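Local coordinates for protein transcriptional regulator, LysR family (Eggerthella lenta, PDB 4PZJ) that probably binds regulatory DNA as a LysR-family transcription factor, of which this chain is the N-terminal winged helix-turn-helix piece, at residues A[34-37]-A[38-42]; A[60-63]-A[64-67]; A[48-52]-A[53-57]. One frame throughout, in Å; residues are numbered along the deposited sequence. Where two conformers were deposited one is given.

Contact 1: residues A[34-37]-A[38-42]; sequences QHIA and HLERD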
ATOM      1  N   GLN A  34     -16.298  -1.671   9.176  1.00 22.84           N
ATOM      2  CA  GLN A  34     -15.792  -3.025   9.353  1.00 26.11           C
ATOM      3  C   GLN A  34     -14.934  -3.508   8.163  1.00 23.03           C
ATOM      4  O   GLN A  34     -13.918  -4.167   8.344  1.00 24.61           O
ATOM      5  CB  GLN A  34     -16.971  -3.985   9.633  1.00 28.59           C
ATOM      6  CG  GLN A  34     -17.611  -3.735  11.006  1.00 35.86           C
ATOM      7  CD  GLN A  34     -19.066  -4.242  11.140  1.00 46.10           C
ATOM      8  OE1 GLN A  34     -19.664  -4.711  10.162  1.00 53.99           O
ATOM      9  NE2 GLN A  34     -19.643  -4.134  12.359  1.00 48.83           N
ATOM     10  N   HIS A  35     -15.315  -3.162   6.927  1.00 21.65           N
ATOM     11  CA  HIS A  35     -14.502  -3.504   5.806  1.00 23.11           C
ATOM     12  C   HIS A  35     -13.119  -2.869   5.900  1.00 19.80           C
ATOM     13  O   HIS A  35     -12.119  -3.509   5.685  1.00 20.43           O
ATOM     14  CB  HIS A  35     -15.111  -3.027   4.504  1.00 23.92           C
ATOM     15  CG  HIS A  35     -16.384  -3.730   4.111  1.00 27.13           C
ATOM     16  ND1 HIS A  35     -17.229  -3.247   3.134  1.00 28.68           N
ATOM     17  CD2 HIS A  35     -16.946  -4.870   4.566  1.00 31.55           C
ATOM     18  CE1 HIS A  35     -18.262  -4.070   3.002  1.00 33.48           C
ATOM     19  NE2 HIS A  35     -18.111  -5.062   3.863  1.00 30.66           N
ATOM     20  N   ILE A  36     -13.113  -1.557   6.174  0.50 21.04           N
ATOM     21  CA  ILE A  36     -11.871  -0.810   6.337  0.50 20.42           C
ATOM     22  C   ILE A  36     -11.072  -1.370   7.521  0.50 19.69           C
ATOM     23  O   ILE A  36      -9.888  -1.653   7.396  0.50 20.55           O
ATOM     24  CB  ILE A  36     -12.138   0.684   6.578  0.50 19.24           C
ATOM     25  CG1 ILE A  36     -12.912   1.347   5.421  0.50 19.13           C
ATOM     26  CG2 ILE A  36     -10.840   1.431   6.836  0.50 19.71           C
ATOM     27  CD1 ILE A  36     -12.315   1.151   4.046  0.50 19.78           C
ATOM     28  N   ALA A  37     -11.739  -1.566   8.650  1.00 21.63           N
ATOM     29  CA  ALA A  37     -11.096  -2.080   9.839  1.00 23.77           C
ATOM     30  C   ALA A  37     -10.423  -3.446   9.589  1.00 24.15           C
ATOM     31  O   ALA A  37      -9.384  -3.737  10.097  1.00 25.91           O
ATOM     32  CB  ALA A  37     -12.092  -2.178  10.964  1.00 23.18           C
ATOM     33  N   HIS A  38     -11.060  -4.317   8.819  1.00 22.31           N
ATOM     34  CA  HIS A  38     -10.430  -5.573   8.480  1.00 24.10           C
ATOM     35  C   HIS A  38      -9.111  -5.384   7.699  1.00 23.33           C
ATOM     36  O   HIS A  38      -8.154  -6.069   7.949  1.00 24.86           O
ATOM     37  CB  HIS A  38     -11.442  -6.386   7.671  1.00 27.30           C
ATOM     38  CG  HIS A  38     -11.050  -7.810   7.461  1.00 38.99           C
ATOM     39  ND1 HIS A  38     -11.636  -8.849   8.151  1.00 47.39           N
ATOM     40  CD2 HIS A  38     -10.141  -8.373   6.631  1.00 44.85           C
ATOM     41  CE1 HIS A  38     -11.098  -9.992   7.761  1.00 47.02           C
ATOM     42  NE2 HIS A  38     -10.188  -9.730   6.839  1.00 47.17           N
ATOM     43  N   LEU A  39      -9.080  -4.494   6.691  1.00 23.30           N
ATOM     44  CA  LEU A  39      -7.870  -4.260   5.963  1.00 24.80           C
ATOM     45  C   LEU A  39      -6.783  -3.699   6.883  1.00 21.99           C
ATOM     46  O   LEU A  39      -5.641  -4.095   6.798  1.00 22.50           O
ATOM     47  CB  LEU A  39      -8.114  -3.223   4.844  1.00 25.09           C
ATOM     48  CG  LEU A  39      -9.018  -3.615   3.683  1.00 28.49           C
ATOM     49  CD1 LEU A  39      -9.306  -2.373   2.839  1.00 26.55           C
ATOM     50  CD2 LEU A  39      -8.322  -4.661   2.875  1.00 29.53           C
ATOM     51  N   GLU A  40      -7.173  -2.799   7.768  1.00 23.63           N
ATOM     52  CA  GLU A  40      -6.200  -2.146   8.618  1.00 23.16           C
ATOM     53  C   GLU A  40      -5.643  -3.142   9.632  1.00 25.02           C
ATOM     54  O   GLU A  40      -4.461  -3.104   9.944  1.00 24.92           O
ATOM     55  CB  GLU A  40      -6.798  -0.922   9.317  1.00 23.24           C
ATOM     56  CG  GLU A  40      -7.196   0.223   8.428  1.00 25.10           C
ATOM     57  CD  GLU A  40      -7.812   1.400   9.180  1.00 29.03           C
ATOM     58  OE1 GLU A  40      -8.473   1.207  10.236  1.00 29.38           O
ATOM     59  OE2 GLU A  40      -7.632   2.562   8.710  1.00 28.65           O
ATOM     60  N   ARG A  41      -6.497  -4.040  10.114  1.00 24.24           N
ATOM     61  CA  ARG A  41      -6.041  -5.055  11.045  1.00 28.56           C
ATOM     62  C   ARG A  41      -5.164  -6.111  10.323  1.00 28.75           C
ATOM     63  O   ARG A  41      -4.094  -6.500  10.813  1.00 29.48           O
ATOM     64  CB  ARG A  41      -7.270  -5.656  11.732  1.00 32.24           C
ATOM     65  CG  ARG A  41      -6.976  -6.562  12.897  1.00 42.54           C
ATOM     66  CD  ARG A  41      -8.271  -7.138  13.480  1.00 46.33           C
ATOM     67  NE  ARG A  41      -9.194  -6.138  14.053  1.00 50.99           N
ATOM     68  CZ  ARG A  41     -10.305  -5.659  13.471  1.00 54.17           C
ATOM     69  NH1 ARG A  41     -10.702  -6.070  12.262  1.00 53.92           N
ATOM     70  NH2 ARG A  41     -11.050  -4.767  14.122  1.00 53.93           N
ATOM     71  N   ASP A  42      -5.576  -6.518   9.114  1.00 26.74           N
ATOM     72  CA  ASP A  42      -4.877  -7.520   8.326  1.00 30.84           C
ATOM     73  C   ASP A  42      -3.463  -7.061   7.938  1.00 29.89           C
ATOM     74  O   ASP A  42      -2.519  -7.844   8.061  1.00 31.42           O
ATOM     75  CB  ASP A  42      -5.744  -7.881   7.108  1.00 36.97           C
ATOM     76  CG  ASP A  42      -5.303  -9.146   6.380  1.00 48.40           C
ATOM     77  OD1 ASP A  42      -4.407  -9.868   6.872  1.00 56.76           O
ATOM     78  OD2 ASP A  42      -5.888  -9.418   5.297  1.00 56.92           O
TER
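Ile36 and Glu40 touch one turn apart on helix 29-43, the second helix of the helix-turn-helix unit, which in LysR regulators is the recognition helix. In the one of two deposited Ile36 conformers described here, the CG2 branch stands anti to the backbone N and lies against the carboxylate carbon of Glu40, with Ile36 CG2 to Glu40 CD at 3.8 Å. Nearer the backbone, Glu40 CG comes to 3.4 Å from Ile36 O. That oxygen also takes the Glu40 N-H at 3.0 Å, at a C=O...N angle of 164°. The helix backbone is further held by His38 N to Gln34 O at 2.9 Å and Arg41 N to Ala37 O at 2.9 Å; the bond of Leu39 N to His35 O is weak at 3.3 Å. Arg41 doubles back at chi3 (-63°), which brings one face of its guanidinium over the oxygen of Ala37. Arg41 NH1 lies 3.4 Å from Ala37 O, but the angle is too poor for a hydrogen bond, so the contact is one of the group's face. The Glu40 carboxylate spends its polarity elsewhere: OE2 accepts from the backbone N of Leu47 and, weakly, from that of Phe48. Putting an alanine in place of Glu40 would probably leave the Leu47 N-H without this acceptor and take the carboxylate contact from CG2 of Ile36. On the side facing helix 3-11, Ile36 packs on Thr8 and Phe9, His35 bonds Thr8 through ND1 and meets the Phe4 ring edge-to-face, and Leu39 rests on Arg5; Glu40 meanwhile ties the helix to the start of strand 48-51.

Contact 2: residues A[60-63]-A[64-67]; sequences AGAL and LRDA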
ATOM      1  N   ALA A  60      -0.199   5.236   4.036  1.00 24.43           N
ATOM      2  CA  ALA A  60      -0.527   3.877   3.514  1.00 23.85           C
ATOM      3  C   ALA A  60      -1.776   3.909   2.643  1.00 23.18           C
ATOM      4  O   ALA A  60      -1.858   3.175   1.626  1.00 25.89           O
ATOM      5  CB  ALA A  60      -0.737   2.902   4.657  1.00 24.49           C
ATOM      6  N   GLY A  61      -2.749   4.738   3.005  1.00 20.65           N
ATOM      7  CA  GLY A  61      -3.979   4.931   2.214  1.00 20.75           C
ATOM      8  C   GLY A  61      -3.634   5.417   0.805  1.00 22.30           C
ATOM      9  O   GLY A  61      -4.164   4.942  -0.174  1.00 23.42           O
ATOM     10  N   ALA A  62      -2.728   6.393   0.705  1.00 20.84           N
ATOM     11  CA  ALA A  62      -2.322   6.899  -0.603  1.00 19.85           C
ATOM     12  C   ALA A  62      -1.562   5.857  -1.434  1.00 21.39           C
ATOM     13  O   ALA A  62      -1.715   5.794  -2.660  1.00 22.75           O
ATOM     14  CB  ALA A  62      -1.489   8.166  -0.390  1.00 20.84           C
ATOM     15  N   LEU A  63      -0.763   4.995  -0.793  1.00 21.38           N
ATOM     16  CA  LEU A  63      -0.008   3.987  -1.450  1.00 20.35           C
ATOM     17  C   LEU A  63      -1.008   2.950  -1.991  1.00 21.65           C
ATOM     18  O   LEU A  63      -0.930   2.560  -3.152  1.00 24.30           O
ATOM     19  CB  LEU A  63       0.948   3.328  -0.460  1.00 23.53           C
ATOM     20  CG  LEU A  63       1.832   2.193  -0.980  1.00 25.80           C
ATOM     21  CD1 LEU A  63       2.860   2.639  -1.984  1.00 29.90           C
ATOM     22  CD2 LEU A  63       2.481   1.449   0.203  1.00 27.65           C
ATOM     23  N   LEU A  64      -1.984   2.598  -1.162  1.00 21.59           N
ATOM     24  CA  LEU A  64      -3.028   1.634  -1.586  1.00 21.93           C
ATOM     25  C   LEU A  64      -3.804   2.202  -2.775  1.00 23.29           C
ATOM     26  O   LEU A  64      -4.046   1.491  -3.777  1.00 24.29           O
ATOM     27  CB  LEU A  64      -3.979   1.303  -0.422  1.00 22.13           C
ATOM     28  CG  LEU A  64      -5.083   0.262  -0.744  1.00 22.26           C
ATOM     29  CD1 LEU A  64      -4.517  -1.030  -1.283  1.00 22.04           C
ATOM     30  CD2 LEU A  64      -5.896   0.018   0.500  1.00 22.52           C
ATOM     31  N   ARG A  65      -4.231   3.458  -2.655  1.00 21.89           N
ATOM     32  CA  ARG A  65      -4.970   4.127  -3.737  1.00 23.58           C
ATOM     33  C   ARG A  65      -4.221   4.023  -5.038  1.00 26.03           C
ATOM     34  O   ARG A  65      -4.777   3.600  -6.052  1.00 26.18           O
ATOM     35  CB  ARG A  65      -5.209   5.613  -3.410  1.00 24.66           C
ATOM     36  CG  ARG A  65      -5.896   6.429  -4.541  1.00 23.96           C
ATOM     37  CD  ARG A  65      -5.684   7.910  -4.271  1.00 23.51           C
ATOM     38  NE  ARG A  65      -4.285   8.189  -4.363  1.00 21.58           N
ATOM     39  CZ  ARG A  65      -3.627   9.133  -3.700  1.00 23.59           C
ATOM     40  NH1 ARG A  65      -2.328   9.226  -3.871  1.00 27.75           N
ATOM     41  NH2 ARG A  65      -4.226   9.890  -2.804  1.00 25.09           N
ATOM     42  N   ASP A  66      -2.970   4.484  -5.046  1.00 25.19           N
ATOM     43  CA  ASP A  66      -2.199   4.465  -6.291  1.00 24.44           C
ATOM     44  C   ASP A  66      -1.884   3.060  -6.796  1.00 26.94           C
ATOM     45  O   ASP A  66      -1.837   2.817  -7.982  1.00 27.27           O
ATOM     46  CB  ASP A  66      -0.940   5.320  -6.145  1.00 25.20           C
ATOM     47  CG  ASP A  66      -1.240   6.793  -5.994  1.00 26.54           C
ATOM     48  OD1 ASP A  66      -2.387   7.246  -6.219  1.00 29.14           O
ATOM     49  OD2 ASP A  66      -0.287   7.535  -5.660  1.00 30.17           O
ATOM     50  N   ALA A  67      -1.658   2.105  -5.896  1.00 22.47           N
ATOM     51  CA  ALA A  67      -1.331   0.744  -6.320  1.00 26.16           C
ATOM     52  C   ALA A  67      -2.509   0.092  -6.998  1.00 29.08           C
ATOM     53  O   ALA A  67      -2.335  -0.677  -7.935  1.00 33.24           O
ATOM     54  CB  ALA A  67      -0.936  -0.091  -5.110  1.00 23.68           C
TER
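The guanidinium of Arg65 has one face laid on Ala62, whose CA sits 3.9 Å above the plane and over its centre, while Asp66 CG lies in plane at the edge. Ala62 CB adds to the covering of that face, 3.7 Å from Arg65 NH1. Bending at chi3 (65°) is what folds the arginine back over the preceding turn in this way. At its edge the group grips Asp66 side-on with two nitrogens: Arg65 NE reaches Asp66 OD1 at 2.8 Å, and Arg65 NH1 reaches Asp66 OD2 at 3.2 Å; NH1 has a further, weak bond to OD1. The two planes are not coplanar. Both oxygens lie close to the guanidinium plane, yet the carboxylate is approached from above its own plane, by 49° at OD1 and 39° at OD2.

Beneath these side chains the helix backbone is regular. Leu64 N bonds Ala60 O at 2.8 Å and Arg65 N bonds Gly61 O at 2.9 Å, followed by Asp66 N to Ala62 O at 3.0 Å and Ala67 N to Leu63 O at 2.9 Å. Away from the charged pair the surface is apolar and meets the second subunit: Leu63 packs on Met1 of that subunit, and Leu64 and Ala67 on its Ala67. Helix 59-68 is probably the beginning of the linker helix that pairs subunits in LysR regulators; its packing on the second subunit is consistent with that. Asp66 OD2 is also hydrogen-bonded to Tyr43 OH of the second subunit. With the guanidinium of the adjacent Arg65 gripping it, the carboxylate is probably kept ionised and turned toward that tyrosine, so the salt bridge inside one helix likely helps to set a polar tie between subunits.

Contact 3: residues A[48-52]-A[53-57]; sequences FAYRN and KKLQL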
ATOM      1  N   PHE A  48      -6.982   5.580   7.066  1.00 21.26           N
ATOM      2  CA  PHE A  48      -7.611   6.877   7.303  1.00 22.06           C
ATOM      3  C   PHE A  48      -7.385   7.310   8.725  1.00 23.91           C
ATOM      4  O   PHE A  48      -7.092   6.482   9.580  1.00 23.08           O
ATOM      5  CB  PHE A  48      -9.115   6.808   7.076  1.00 23.42           C
ATOM      6  CG  PHE A  48      -9.489   6.422   5.670  1.00 20.45           C
ATOM      7  CD1 PHE A  48      -9.483   7.348   4.664  1.00 23.92           C
ATOM      8  CD2 PHE A  48      -9.819   5.108   5.375  1.00 23.20           C
ATOM      9  CE1 PHE A  48      -9.804   6.977   3.386  1.00 23.95           C
ATOM     10  CE2 PHE A  48     -10.176   4.733   4.098  1.00 25.21           C
ATOM     11  CZ  PHE A  48     -10.140   5.670   3.086  1.00 23.14           C
ATOM     12  N   ALA A  49      -7.534   8.617   8.956  1.00 25.43           N
ATOM     13  CA  ALA A  49      -7.439   9.181  10.297  1.00 26.66           C
ATOM     14  C   ALA A  49      -8.148  10.515  10.357  1.00 25.45           C
ATOM     15  O   ALA A  49      -8.267  11.195   9.345  1.00 25.79           O
ATOM     16  CB  ALA A  49      -5.984   9.361  10.718  1.00 27.53           C
ATOM     17  N   TYR A  50      -8.662  10.859  11.530  1.00 25.02           N
ATOM     18  CA  TYR A  50      -9.182  12.202  11.755  1.00 24.76           C
ATOM     19  C   TYR A  50      -8.013  13.027  12.286  1.00 26.68           C
ATOM     20  O   TYR A  50      -7.232  12.553  13.078  1.00 28.39           O
ATOM     21  CB  TYR A  50     -10.311  12.306  12.793  1.00 27.14           C
ATOM     22  CG  TYR A  50     -11.648  11.729  12.368  1.00 26.45           C
ATOM     23  CD1 TYR A  50     -12.210  12.078  11.156  1.00 28.07           C
ATOM     24  CD2 TYR A  50     -12.377  10.886  13.216  1.00 28.24           C
ATOM     25  CE1 TYR A  50     -13.432  11.563  10.756  1.00 29.09           C
ATOM     26  CE2 TYR A  50     -13.626  10.390  12.840  1.00 26.88           C
ATOM     27  CZ  TYR A  50     -14.147  10.726  11.590  1.00 30.52           C
ATOM     28  OH  TYR A  50     -15.362  10.227  11.144  1.00 30.36           O
ATOM     29  N   ARG A  51      -7.904  14.231  11.783  1.00 29.28           N
ATOM     30  CA  ARG A  51      -6.913  15.169  12.291  1.00 38.52           C
ATOM     31  C   ARG A  51      -7.688  16.433  12.443  1.00 43.24           C
ATOM     32  O   ARG A  51      -8.241  16.935  11.459  1.00 38.90           O
ATOM     33  CB  ARG A  51      -5.751  15.400  11.338  1.00 44.07           C
ATOM     34  CG  ARG A  51      -4.699  14.301  11.282  1.00 52.96           C
ATOM     35  CD  ARG A  51      -3.364  14.787  10.701  1.00 59.35           C
ATOM     36  NE  ARG A  51      -3.480  15.419   9.378  1.00 61.26           N
ATOM     37  CZ  ARG A  51      -3.715  16.717   9.159  1.00 59.08           C
ATOM     38  NH1 ARG A  51      -3.881  17.570  10.171  1.00 62.32           N
ATOM     39  NH2 ARG A  51      -3.790  17.171   7.907  1.00 60.05           N
ATOM     40  N   ASN A  52      -7.737  16.933  13.679  1.00 47.98           N
ATOM     41  CA  ASN A  52      -8.456  18.155  13.998  1.00 48.61           C
ATOM     42  C   ASN A  52      -9.823  18.141  13.354  1.00 50.14           C
ATOM     43  O   ASN A  52     -10.180  19.018  12.566  1.00 52.08           O
ATOM     44  CB  ASN A  52      -7.640  19.374  13.577  1.00 49.66           C
ATOM     45  CG  ASN A  52      -6.339  19.473  14.337  1.00 48.97           C
ATOM     46  OD1 ASN A  52      -6.327  19.406  15.573  1.00 51.46           O
ATOM     47  ND2 ASN A  52      -5.234  19.611  13.615  1.00 46.18           N
ATOM     48  N   LYS A  53     -10.551  17.074  13.656  1.00 52.73           N
ATOM     49  CA  LYS A  53     -11.933  16.925  13.239  1.00 57.23           C
ATOM     50  C   LYS A  53     -12.165  16.774  11.726  1.00 51.52           C
ATOM     51  O   LYS A  53     -13.298  16.922  11.272  1.00 50.50           O
ATOM     52  CB  LYS A  53     -12.730  18.122  13.802  1.00 66.85           C
ATOM     53  CG  LYS A  53     -12.463  18.358  15.294  1.00 76.37           C
ATOM     54  CD  LYS A  53     -12.917  19.722  15.795  1.00 84.14           C
ATOM     55  CE  LYS A  53     -12.496  19.923  17.245  1.00 85.72           C
ATOM     56  NZ  LYS A  53     -12.833  21.278  17.763  1.00 90.83           N
ATOM     57  N   LYS A  54     -11.119  16.468  10.948  1.00 39.77           N
ATOM     58  CA  LYS A  54     -11.282  16.301   9.494  1.00 34.91           C
ATOM     59  C   LYS A  54     -10.684  14.969   9.021  1.00 26.91           C
ATOM     60  O   LYS A  54      -9.622  14.604   9.462  1.00 28.43           O
ATOM     61  CB  LYS A  54     -10.629  17.451   8.744  1.00 38.63           C
ATOM     62  CG  LYS A  54     -10.897  17.410   7.244  1.00 44.67           C
ATOM     63  CD  LYS A  54     -10.454  18.668   6.496  1.00 56.05           C
ATOM     64  CE  LYS A  54     -11.138  18.720   5.133  1.00 60.53           C
ATOM     65  NZ  LYS A  54     -10.747  19.873   4.268  1.00 66.73           N
ATOM     66  N   LEU A  55     -11.411  14.237   8.173  1.00 26.29           N
ATOM     67  CA  LEU A  55     -10.905  12.970   7.645  1.00 25.60           C
ATOM     68  C   LEU A  55      -9.681  13.184   6.739  1.00 24.04           C
ATOM     69  O   LEU A  55      -9.688  14.085   5.861  1.00 26.72           O
ATOM     70  CB  LEU A  55     -11.997  12.167   6.898  1.00 24.54           C
ATOM     71  CG  LEU A  55     -11.620  10.715   6.580  1.00 23.13           C
ATOM     72  CD1 LEU A  55     -11.541   9.889   7.866  1.00 21.97           C
ATOM     73  CD2 LEU A  55     -12.588  10.014   5.646  1.00 25.65           C
ATOM     74  N   GLN A  56      -8.673  12.342   6.932  1.00 22.91           N
ATOM     75  CA  GLN A  56      -7.451  12.324   6.173  1.00 26.01           C
ATOM     76  C   GLN A  56      -7.167  10.919   5.623  1.00 24.74           C
ATOM     77  O   GLN A  56      -7.473   9.922   6.275  1.00 24.59           O
ATOM     78  CB  GLN A  56      -6.264  12.680   7.082  1.00 30.64           C
ATOM     79  CG  GLN A  56      -6.429  13.937   7.933  1.00 31.87           C
ATOM     80  CD  GLN A  56      -6.613  15.205   7.115  1.00 35.73           C
ATOM     81  OE1 GLN A  56      -6.218  15.295   5.952  1.00 39.41           O
ATOM     82  NE2 GLN A  56      -7.237  16.206   7.729  1.00 41.27           N
ATOM     83  N   LEU A  57      -6.562  10.864   4.448  1.00 22.27           N
ATOM     84  CA  LEU A  57      -6.048   9.642   3.886  1.00 23.06           C
ATOM     85  C   LEU A  57      -4.615   9.547   4.393  1.00 24.84           C
ATOM     86  O   LEU A  57      -3.801  10.487   4.235  1.00 24.71           O
ATOM     87  CB  LEU A  57      -6.057   9.698   2.369  1.00 24.10           C
ATOM     88  CG  LEU A  57      -5.624   8.451   1.655  1.00 23.01           C
ATOM     89  CD1 LEU A  57      -6.701   7.364   1.770  1.00 24.60           C
ATOM     90  CD2 LEU A  57      -5.401   8.749   0.176  1.00 23.85           C
TER
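Arg51 stacks its guanidinium on the side-chain amide of Gln56, the planes 22° apart and the amide nitrogen offset toward the rim, with Arg51 NH2 3.5 Å from Gln56 CD. Both chains bend to achieve it, the arginine at chi3 (-54°) and the glutamine at chi2. Nearer the backbone, Arg51 CB lies 3.8 Å from Gln56 CG. These are diagonal neighbours in the hairpin of strands 48-51 and 54-57, the wing of the winged helix-turn-helix domain, closed by a type I' turn from Arg51 to Lys54. Ala49 and Gln56 form a hydrogen-bonded pair, with N to O distances of 3.0 Å from Ala49 N to Gln56 O and 2.7 Å from Gln56 N to Ala49 O; Arg51 and Lys54 form the other such pair. On the face that carries Phe48, Tyr50, Leu55 and Leu57 the side-chain contacts are apolar. There Leu57 CD1 meets the Phe48 ring at CE1, 3.5 Å away, while Leu55 CD1 lies between Phe48 and Tyr50, 4.0 Å from Phe48 CB and 3.8 Å from the ring atom Tyr50 CE1. The tyrosine ring turns its edge, not its face, to the opposite backbone at Leu55 N. Beyond the hairpin Phe48 packs on Val12 and Leu55 on Met16, whereas the turn end is exposed.

In the fold
Contacts 1 and 2 each lie within a single helix, whereas contact 3 pairs two strands. Contact 2 is buried, partly by the second subunit; contact 1 is partly buried against helix 3-11; contact 3 is mainly at the surface. The chemistry differs accordingly: a glutamate reaching for backbone N-H groups in contact 1, a salt bridge beside an apolar subunit surface in contact 2, and cross-strand stacking in contact 3. Contact 3 joins the other two: Phe48 meets Ile36 and Glu40 of contact 1, and Leu57 packs on Ala62 and Arg65 of contact 2. Contacts 1 and 2, with centres about 15 Å apart, do not touch.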